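Local structure of hypothetical protein PH0823 (Pyrococcus horikoshii, 2DUM) at residues Asp67-Leu72 and Ile100-Pro105; Glu86-Arg89 and Asn95-Thr98; Asp107-Val112 and Met141-Lys146. The protein is of unknown function but belongs to the universal stress protein A family, whose members fold into a parallel beta sheet flanked by helices. One frame throughout, in Å; residues are numbered along the deposited sequence.

The three contacts lie around one parallel sheet. Contacts 1 and 2 join the same two elements, helix 69-90 and strand 95-103, at opposite ends: contact 2 on both sides of the turn from helix to strand, contact 1 where the helix starts and the strand finishes, with centres about 21 Å apart. Contact 3 follows in sequence, pairing helix 105-115 with helix 138-146; its centre is about 18 Å from that of contact 1. These two touch directly, through a salt bridge of 2.8 Å between Arg-101 NH2 and Glu-108 OE2. Contacts 2 and 3 remain apart, about 7 Å between nearest atoms, on opposite sides of the chain's centre.

Contact 1: Asp67-Leu72 and Ile100-Pro105; sequences DIKEKL and IRFGIP
Lys-69 is laid over one face of the Phe-102 ring, and this single pair makes the whole close part of the contact. Two separate points of the lysine meet the same face. Its CG stands 3.5 Å from Phe-102 CZ, above the rim of the ring at the end farthest from the strand, and makes a CH-pi contact with its vector 27° off the ring normal. The chain then bends at chi3 (-70°) and again at chi4, which brings the ammonium group back over the ring: Lys-69 NZ is 4.0 Å from the centroid of the Phe-102 ring, only 18° off the normal, a cation-pi interaction over the face. NZ lies nearest the root of the ring, 3.8 Å from Phe-102 CG, so the lysine spans the ring from its tip to its attachment. Phe-102 points from the strand toward the helix and bridges a backbone gap of 8.6 Å between Lys-69 CA and Phe-102 CA.

Beyond this pair the packing is loose. Leu-72 CB stays 5.0 Å from Phe-102 CE2, Glu-70 CG is equally far from Phe-102 CZ, and Asp-67 and Lys-71 are turned to solvent. Glu-44 forms a long, weak ion pair with Lys-69 NZ and also touches Phe-102.

In the universal stress protein fold this is the C-terminal end of strand 95-103, outermost in the sheet of this chain, facing the beginning of helix 69-90. Phe-102 also packs on Lys-73 of that helix and on Ile-42 of the adjoining strand 35-43. Gly-103 continues the backbone pairing with Ile-42 and Glu-44, before Ile-104 takes the N-cap position of helix 105-115.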
loop_
_atom_site.group_PDB
_atom_site.type_symbol
_atom_site.label_atom_id
_atom_site.label_comp_id
_atom_site.label_asym_id
_atom_site.label_seq_id
_atom_site.Cartn_x
_atom_site.Cartn_y
_atom_site.Cartn_z
ATOM N N ASP A 67 -15.557 9.187 -31.930
ATOM C CA ASP A 67 -14.528 10.180 -31.873
ATOM C C ASP A 67 -15.029 11.234 -30.974
ATOM O O ASP A 67 -14.533 12.372 -30.942
ATOM C CB ASP A 67 -14.195 10.706 -33.249
ATOM C CG ASP A 67 -13.392 9.696 -34.070
ATOM O OD1 ASP A 67 -12.736 10.131 -35.050
ATOM O OD2 ASP A 67 -13.419 8.471 -33.747
ATOM N N ILE A 68 -16.044 10.828 -30.224
ATOM C CA ILE A 68 -16.417 11.564 -29.034
ATOM C C ILE A 68 -15.425 11.041 -28.010
ATOM O O ILE A 68 -15.000 11.750 -27.070
ATOM C CB ILE A 68 -17.907 11.369 -28.645
ATOM C CG1 ILE A 68 -18.281 12.320 -27.507
ATOM C CG2 ILE A 68 -18.212 9.931 -28.310
ATOM C CD1 ILE A 68 -18.426 13.797 -27.958
ATOM N N LYS A 69 -15.023 9.798 -28.267
ATOM C CA LYS A 69 -13.923 9.208 -27.584
ATOM C C LYS A 69 -12.842 10.253 -27.589
ATOM O O LYS A 69 -12.407 10.739 -26.558
ATOM C CB LYS A 69 -13.493 7.960 -28.347
ATOM C CG LYS A 69 -12.058 7.491 -28.127
ATOM C CD LYS A 69 -11.597 6.532 -29.249
ATOM C CE LYS A 69 -12.294 5.176 -29.190
ATOM N NZ LYS A 69 -11.910 4.523 -27.934
ATOM N N GLU A 70 -12.468 10.672 -28.770
ATOM C CA GLU A 70 -11.233 11.348 -28.881
ATOM C C GLU A 70 -11.286 12.824 -28.638
ATOM O O GLU A 70 -10.246 13.477 -28.689
ATOM C CB GLU A 70 -10.653 11.065 -30.222
ATOM C CG GLU A 70 -10.183 9.638 -30.336
ATOM C CD GLU A 70 -9.489 9.380 -31.677
ATOM O OE1 GLU A 70 -9.360 10.335 -32.498
ATOM O OE2 GLU A 70 -9.081 8.212 -31.912
ATOM N N LYS A 71 -12.475 13.363 -28.370
ATOM C CA LYS A 71 -12.533 14.696 -27.744
ATOM C C LYS A 71 -12.340 14.590 -26.219
ATOM O O LYS A 71 -11.961 15.547 -25.554
ATOM C CB LYS A 71 -13.802 15.483 -28.119
ATOM C CG LYS A 71 -13.528 17.043 -28.346
ATOM C CD LYS A 71 -12.935 17.429 -29.798
ATOM C CE LYS A 71 -12.311 18.851 -29.935
ATOM N NZ LYS A 71 -13.326 19.928 -30.106
ATOM N N LEU A 72 -12.573 13.393 -25.687
ATOM C CA LEU A 72 -12.261 13.087 -24.309
ATOM C C LEU A 72 -10.800 12.904 -24.113
ATOM O O LEU A 72 -10.276 13.131 -23.034
ATOM C CB LEU A 72 -12.950 11.806 -23.934
ATOM C CG LEU A 72 -14.363 11.983 -23.422
ATOM C CD1 LEU A 72 -14.933 13.472 -23.613
ATOM C CD2 LEU A 72 -15.215 10.873 -24.048
ATOM N N ILE A 100 -2.458 8.016 -21.105
ATOM C CA ILE A 100 -3.910 8.125 -21.266
ATOM C C ILE A 100 -4.191 6.839 -21.987
ATOM O O ILE A 100 -3.611 6.608 -23.091
ATOM C CB ILE A 100 -4.295 9.217 -22.297
ATOM C CG1 ILE A 100 -4.598 10.581 -21.660
ATOM C CG2 ILE A 100 -5.599 8.929 -22.885
ATOM C CD1 ILE A 100 -3.414 11.348 -20.833
ATOM N N ARG A 101 -5.055 6.001 -21.388
ATOM C CA ARG A 101 -5.521 4.808 -22.057
ATOM C C ARG A 101 -7.004 4.834 -21.981
ATOM O O ARG A 101 -7.538 5.521 -21.131
ATOM C CB ARG A 101 -4.961 3.566 -21.371
ATOM C CG ARG A 101 -3.457 3.607 -20.988
ATOM C CD ARG A 101 -2.496 3.556 -22.155
ATOM N NE ARG A 101 -1.740 2.305 -22.174
ATOM C CZ ARG A 101 -2.158 1.095 -21.728
ATOM N NH1 ARG A 101 -1.314 0.041 -21.832
ATOM N NH2 ARG A 101 -3.392 0.907 -21.172
ATOM N N PHE A 102 -7.673 4.135 -22.905
ATOM C CA PHE A 102 -9.140 3.814 -22.805
ATOM C C PHE A 102 -9.386 2.492 -22.136
ATOM O O PHE A 102 -8.585 1.563 -22.282
ATOM C CB PHE A 102 -9.803 3.822 -24.195
ATOM C CG PHE A 102 -9.819 5.156 -24.764
ATOM C CD1 PHE A 102 -8.841 5.540 -25.685
ATOM C CD2 PHE A 102 -10.683 6.117 -24.232
ATOM C CE1 PHE A 102 -8.767 6.889 -26.163
ATOM C CE2 PHE A 102 -10.617 7.459 -24.675
ATOM C CZ PHE A 102 -9.660 7.851 -25.650
ATOM N N GLY A 103 -10.478 2.342 -21.415
ATOM C CA GLY A 103 -10.747 0.963 -20.979
ATOM C C GLY A 103 -11.388 0.808 -19.638
ATOM O O GLY A 103 -12.126 1.706 -19.185
ATOM N N ILE A 104 -11.148 -0.327 -18.994
ATOM C CA ILE A 104 -11.717 -0.480 -17.638
ATOM C C ILE A 104 -10.646 -0.054 -16.678
ATOM O O ILE A 104 -9.531 -0.613 -16.675
ATOM C CB ILE A 104 -12.340 -1.922 -17.286
ATOM C CG1 ILE A 104 -11.362 -3.076 -17.652
ATOM C CG2 ILE A 104 -13.759 -2.059 -17.881
ATOM C CD1 ILE A 104 -10.332 -2.744 -18.848
ATOM N N PRO A 105 -10.971 0.957 -15.894
ATOM C CA PRO A 105 -9.964 1.477 -15.034
ATOM C C PRO A 105 -8.978 0.403 -14.463
ATOM O O PRO A 105 -7.821 0.354 -14.921
ATOM C CB PRO A 105 -10.786 2.275 -14.015
ATOM C CG PRO A 105 -11.878 2.869 -14.870
ATOM C CD PRO A 105 -12.240 1.683 -15.755
#

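Contact 2: Glu86-Arg89 and Asn95-Thr98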
loop_
_atom_site.group_PDB
_atom_site.type_symbol
_atom_site.label_atom_id
_atom_site.label_comp_id
_atom_site.label_asym_id
_atom_site.label_seq_id
_atom_site.Cartn_x
_atom_site.Cartn_y
_atom_site.Cartn_z
ATOM N N GLU A 86 2.355 19.615 -11.261
ATOM C CA GLU A 86 2.250 19.769 -9.778
ATOM C C GLU A 86 2.373 18.403 -8.968
ATOM O O GLU A 86 2.891 18.317 -7.813
ATOM C CB GLU A 86 1.064 20.693 -9.387
ATOM C CG GLU A 86 0.077 20.187 -8.292
ATOM C CD GLU A 86 -1.249 19.524 -8.806
ATOM O OE1 GLU A 86 -1.415 19.340 -10.040
ATOM O OE2 GLU A 86 -2.132 19.167 -7.956
ATOM N N VAL A 87 1.955 17.323 -9.594
ATOM C CA VAL A 87 2.365 16.026 -9.096
ATOM C C VAL A 87 3.924 15.781 -9.001
ATOM O O VAL A 87 4.451 15.297 -7.985
ATOM C CB VAL A 87 1.680 14.975 -9.910
ATOM C CG1 VAL A 87 2.132 13.601 -9.455
ATOM C CG2 VAL A 87 0.215 15.230 -9.812
ATOM N N LYS A 88 4.632 16.106 -10.069
ATOM C CA LYS A 88 6.038 15.948 -10.110
ATOM C C LYS A 88 6.533 16.636 -8.873
ATOM O O LYS A 88 7.383 16.140 -8.117
ATOM C CB LYS A 88 6.569 16.647 -11.358
ATOM C CG LYS A 88 8.098 16.498 -11.495
ATOM C CD LYS A 88 8.709 17.068 -12.796
ATOM C CE LYS A 88 10.230 16.998 -12.685
ATOM N NZ LYS A 88 10.913 17.467 -13.946
ATOM N N ARG A 89 5.931 17.778 -8.645
ATOM C CA ARG A 89 6.331 18.644 -7.554
ATOM C C ARG A 89 5.891 18.164 -6.191
ATOM O O ARG A 89 6.510 18.519 -5.190
ATOM C CB ARG A 89 5.764 20.051 -7.772
ATOM C CG ARG A 89 6.552 21.160 -7.109
ATOM C CD ARG A 89 5.976 22.530 -7.333
ATOM N NE ARG A 89 6.491 23.290 -6.211
ATOM C CZ ARG A 89 5.814 23.543 -5.088
ATOM N NH1 ARG A 89 4.548 23.143 -4.997
ATOM N NH2 ARG A 89 6.394 24.198 -4.060
ATOM N N ASN A 95 11.307 13.075 -12.178
ATOM C CA ASN A 95 10.678 13.149 -13.555
ATOM C C ASN A 95 9.270 12.724 -13.587
ATOM O O ASN A 95 8.815 11.938 -12.771
ATOM C CB ASN A 95 11.338 12.300 -14.604
ATOM C CG ASN A 95 12.747 12.676 -14.795
ATOM O OD1 ASN A 95 13.653 12.000 -14.286
ATOM N ND2 ASN A 95 12.984 13.819 -15.479
ATOM N N VAL A 96 8.558 13.202 -14.577
ATOM C CA VAL A 96 7.147 12.924 -14.649
ATOM C C VAL A 96 6.865 12.423 -16.091
ATOM O O VAL A 96 7.728 12.518 -17.008
ATOM C CB VAL A 96 6.390 14.223 -14.352
ATOM C CG1 VAL A 96 5.867 14.810 -15.609
ATOM C CG2 VAL A 96 5.244 14.014 -13.401
ATOM N N ARG A 97 5.701 11.833 -16.299
ATOM C CA ARG A 97 5.154 11.725 -17.634
ATOM C C ARG A 97 3.686 11.499 -17.547
ATOM O O ARG A 97 3.116 11.506 -16.470
ATOM C CB ARG A 97 5.751 10.597 -18.415
ATOM C CG ARG A 97 5.967 9.358 -17.703
ATOM C CD ARG A 97 6.859 8.622 -18.656
ATOM N NE ARG A 97 6.087 7.809 -19.564
ATOM C CZ ARG A 97 6.238 6.483 -19.685
ATOM N NH1 ARG A 97 5.395 5.868 -20.529
ATOM N NH2 ARG A 97 7.207 5.764 -19.004
ATOM N N THR A 98 3.076 11.282 -18.703
ATOM C CA THR A 98 1.646 11.089 -18.805
ATOM C C THR A 98 1.403 9.816 -19.630
ATOM O O THR A 98 2.227 9.457 -20.470
ATOM C CB THR A 98 0.988 12.315 -19.417
ATOM O OG1 THR A 98 1.659 12.613 -20.650
ATOM C CG2 THR A 98 1.052 13.543 -18.443
#
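The carboxamide of Asn-95 is hardly engaged by Lys-88: Asn-95 points away from helix 69-90, and Lys-88 meets its backbone instead, with Lys-88 CE 4.0 Å from Asn-95 CA. At the amide itself the nearest approach is 4.5 Å, from Lys-88 NZ to Asn-95 ND2. At this distance there is no bond. The other flat group of the strand, the guanidinium of Arg-97, lies on the far side from the helix, where its NH2 forms a salt bridge with Glu-35.

The packing proper is between Lys-88 and Val-96, each directed toward the other segment. Lys-88 CB meets the methyl Val-96 CG2 at 3.6 Å, the closest approach of the two segments. Farther along the lysine, CG and CD both pass the branch point, with Lys-88 CD 4.0 Å from Val-96 CB. The chain is fully stretched, starting with CG opposite the backbone N (chi1 -179°), and this straightness carries it past the valine to reach Asn-95.

Helix 69-90 is the connection of a beta-alpha-beta crossover: it leads from strand 35-43 to the neighbouring, parallel strand 95-103. Here its last turns meet the first residues of the new strand after a short reversal, and the backbones come near each other, 5.6 Å between Lys-88 CA and Val-96 CA.

Toward the sheet, Val-96 and the buried Val-87 both touch Val-36 of strand 35-43, Val-87 reaching Leu-38 as well. Lys-88 also rests on Ala-93 in the turn. Lys-88, Asn-95 and Val-96 all touch a crystal neighbour.

Contact 3: Asp107-Val112 and Met141-Lys146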
loop_
_atom_site.group_PDB
_atom_site.type_symbol
_atom_site.label_atom_id
_atom_site.label_comp_id
_atom_site.label_asym_id
_atom_site.label_seq_id
_atom_site.Cartn_x
_atom_site.Cartn_y
_atom_site.Cartn_z
ATOM N N ASP A 107 -8.120 -2.385 -15.087
ATOM C CA ASP A 107 -7.490 -3.327 -15.960
ATOM C C ASP A 107 -6.407 -2.569 -16.718
ATOM O O ASP A 107 -5.317 -3.068 -17.035
ATOM C CB ASP A 107 -8.519 -4.007 -16.860
ATOM C CG ASP A 107 -7.895 -5.131 -17.724
ATOM O OD1 ASP A 107 -8.057 -5.091 -18.978
ATOM O OD2 ASP A 107 -7.202 -6.050 -17.186
ATOM N N GLU A 108 -6.690 -1.317 -16.970
ATOM C CA GLU A 108 -5.661 -0.545 -17.584
ATOM C C GLU A 108 -4.523 -0.269 -16.591
ATOM O O GLU A 108 -3.364 -0.539 -16.903
ATOM C CB GLU A 108 -6.255 0.708 -18.185
ATOM C CG GLU A 108 -7.237 0.395 -19.316
ATOM C CD GLU A 108 -6.757 -0.734 -20.268
ATOM O OE1 GLU A 108 -7.639 -1.524 -20.760
ATOM O OE2 GLU A 108 -5.514 -0.804 -20.521
ATOM N N ILE A 109 -4.872 0.239 -15.400
ATOM C CA ILE A 109 -3.948 0.350 -14.280
ATOM C C ILE A 109 -3.004 -0.860 -14.229
ATOM O O ILE A 109 -1.796 -0.696 -14.215
ATOM C CB ILE A 109 -4.677 0.385 -12.922
ATOM C CG1 ILE A 109 -5.860 1.338 -12.906
ATOM C CG2 ILE A 109 -3.769 0.801 -11.889
ATOM C CD1 ILE A 109 -5.496 2.713 -13.060
ATOM N N VAL A 110 -3.550 -2.066 -14.215
ATOM C CA VAL A 110 -2.748 -3.230 -13.994
ATOM C C VAL A 110 -1.905 -3.558 -15.246
ATOM O O VAL A 110 -0.762 -4.052 -15.210
ATOM C CB VAL A 110 -3.660 -4.376 -13.697
ATOM C CG1 VAL A 110 -2.847 -5.663 -13.640
ATOM C CG2 VAL A 110 -4.368 -4.124 -12.408
ATOM N N LYS A 111 -2.519 -3.275 -16.377
ATOM C CA LYS A 111 -1.870 -3.517 -17.660
ATOM C C LYS A 111 -0.653 -2.643 -17.724
ATOM O O LYS A 111 0.439 -3.142 -17.904
ATOM C CB LYS A 111 -2.832 -3.355 -18.875
ATOM C CG LYS A 111 -3.223 -4.721 -19.510
ATOM C CD LYS A 111 -4.673 -4.878 -19.919
ATOM C CE LYS A 111 -4.935 -4.050 -21.152
ATOM N NZ LYS A 111 -6.417 -3.955 -21.428
ATOM N N VAL A 112 -0.835 -1.359 -17.506
ATOM C CA VAL A 112 0.256 -0.404 -17.573
ATOM C C VAL A 112 1.266 -0.594 -16.438
ATOM O O VAL A 112 2.443 -0.392 -16.638
ATOM C CB VAL A 112 -0.276 1.033 -17.461
ATOM C CG1 VAL A 112 0.837 2.010 -17.090
ATOM C CG2 VAL A 112 -1.028 1.492 -18.756
ATOM N N MET A 141 -9.429 -1.980 -4.519
ATOM C CA MET A 141 -9.624 -3.382 -4.388
ATOM C C MET A 141 -9.235 -4.262 -5.621
ATOM O O MET A 141 -8.558 -5.319 -5.483
ATOM C CB MET A 141 -11.090 -3.619 -4.077
ATOM C CG MET A 141 -11.515 -3.304 -2.662
ATOM S SD MET A 141 -10.451 -4.045 -1.385
ATOM C CE MET A 141 -11.569 -3.819 0.049
ATOM N N ARG A 142 -9.684 -3.885 -6.813
ATOM C CA ARG A 142 -9.453 -4.764 -7.948
ATOM C C ARG A 142 -8.000 -4.741 -8.495
ATOM O O ARG A 142 -7.422 -5.802 -8.852
ATOM C CB ARG A 142 -10.524 -4.583 -9.022
ATOM C CG ARG A 142 -11.824 -5.397 -8.699
ATOM C CD ARG A 142 -12.885 -5.629 -9.905
ATOM N NE ARG A 142 -14.195 -5.024 -9.559
ATOM C CZ ARG A 142 -14.500 -3.714 -9.677
ATOM N NH1 ARG A 142 -15.694 -3.275 -9.306
ATOM N NH2 ARG A 142 -13.626 -2.827 -10.181
ATOM N N VAL A 143 -7.393 -3.557 -8.543
ATOM C CA VAL A 143 -5.950 -3.507 -8.749
ATOM C C VAL A 143 -5.273 -4.274 -7.613
ATOM O O VAL A 143 -4.545 -5.237 -7.896
ATOM C CB VAL A 143 -5.386 -2.085 -8.855
ATOM C CG1 VAL A 143 -3.967 -2.132 -9.192
ATOM C CG2 VAL A 143 -6.072 -1.378 -9.921
ATOM N N LEU A 144 -5.545 -3.877 -6.361
ATOM C CA LEU A 144 -5.044 -4.612 -5.218
ATOM C C LEU A 144 -4.865 -6.096 -5.444
ATOM O O LEU A 144 -3.810 -6.645 -5.140
ATOM C CB LEU A 144 -5.947 -4.450 -4.044
ATOM C CG LEU A 144 -4.990 -3.871 -3.054
ATOM C CD1 LEU A 144 -5.717 -3.374 -1.819
ATOM C CD2 LEU A 144 -3.985 -4.894 -2.725
ATOM N N ARG A 145 -5.905 -6.712 -6.001
ATOM C CA ARG A 145 -6.040 -8.160 -6.111
ATOM C C ARG A 145 -5.371 -8.793 -7.355
ATOM O O ARG A 145 -5.010 -9.951 -7.353
ATOM C CB ARG A 145 -7.542 -8.485 -6.129
ATOM C CG ARG A 145 -8.032 -9.537 -5.077
ATOM C CD ARG A 145 -8.575 -8.889 -3.678
ATOM N NE ARG A 145 -9.131 -9.929 -2.738
ATOM C CZ ARG A 145 -9.533 -9.766 -1.450
ATOM N NH1 ARG A 145 -9.466 -8.552 -0.873
ATOM N NH2 ARG A 145 -9.981 -10.833 -0.730
ATOM N N LYS A 146 -5.243 -8.024 -8.431
ATOM C CA LYS A 146 -4.881 -8.568 -9.697
ATOM C C LYS A 146 -3.417 -8.340 -9.930
ATOM O O LYS A 146 -2.752 -9.086 -10.664
ATOM C CB LYS A 146 -5.723 -7.911 -10.794
ATOM C CG LYS A 146 -6.913 -8.778 -11.369
ATOM C CD LYS A 146 -8.290 -8.530 -10.614
ATOM C CE LYS A 146 -9.316 -9.826 -10.517
ATOM N NZ LYS A 146 -10.707 -9.626 -9.781
#
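Val-143 points its two methyl groups at two successive residues of the facing helix, Ile-109 and Val-110. Val-143 CG2 meets Ile-109 CG2 at 3.7 Å, the two side chains lying nearly at right angles. Val-143 CG1 touches Val-110 CG2 at 3.8 Å, and here the side chains lie alongside, running opposite ways. The split follows from the torsion of Val-143 (chi1 -174°), which sets CG1 opposite the backbone N and CG2 opposite the carbonyl carbon. Lys-146, one turn on, adds only its stem: its CB is 4.3 Å from Val-110 CG2, and the remainder turns off from helix 105-115.

In the universal stress protein fold, helix 105-115 follows strand 95-103 and helix 138-146 follows strand 120-124. The axes of segments 107-112 and 141-146 come within 9.4 Å, their N-to-C directions 36° apart. Ile-109 continues inward to Val-41 and Pro-11 of the sheet, and Trp-106 also packs on Val-143.

Away from this apolar seam, Lys-111 NZ forms salt bridges with Glu-108 OE1 (2.8 Å, on the syn side but 24° out of the carboxylate plane) and Asp-107 OD1 (3.2 Å, from above the plane). Leu-144 points away from helix 105-115 and packs on Leu-144 of the second subunit.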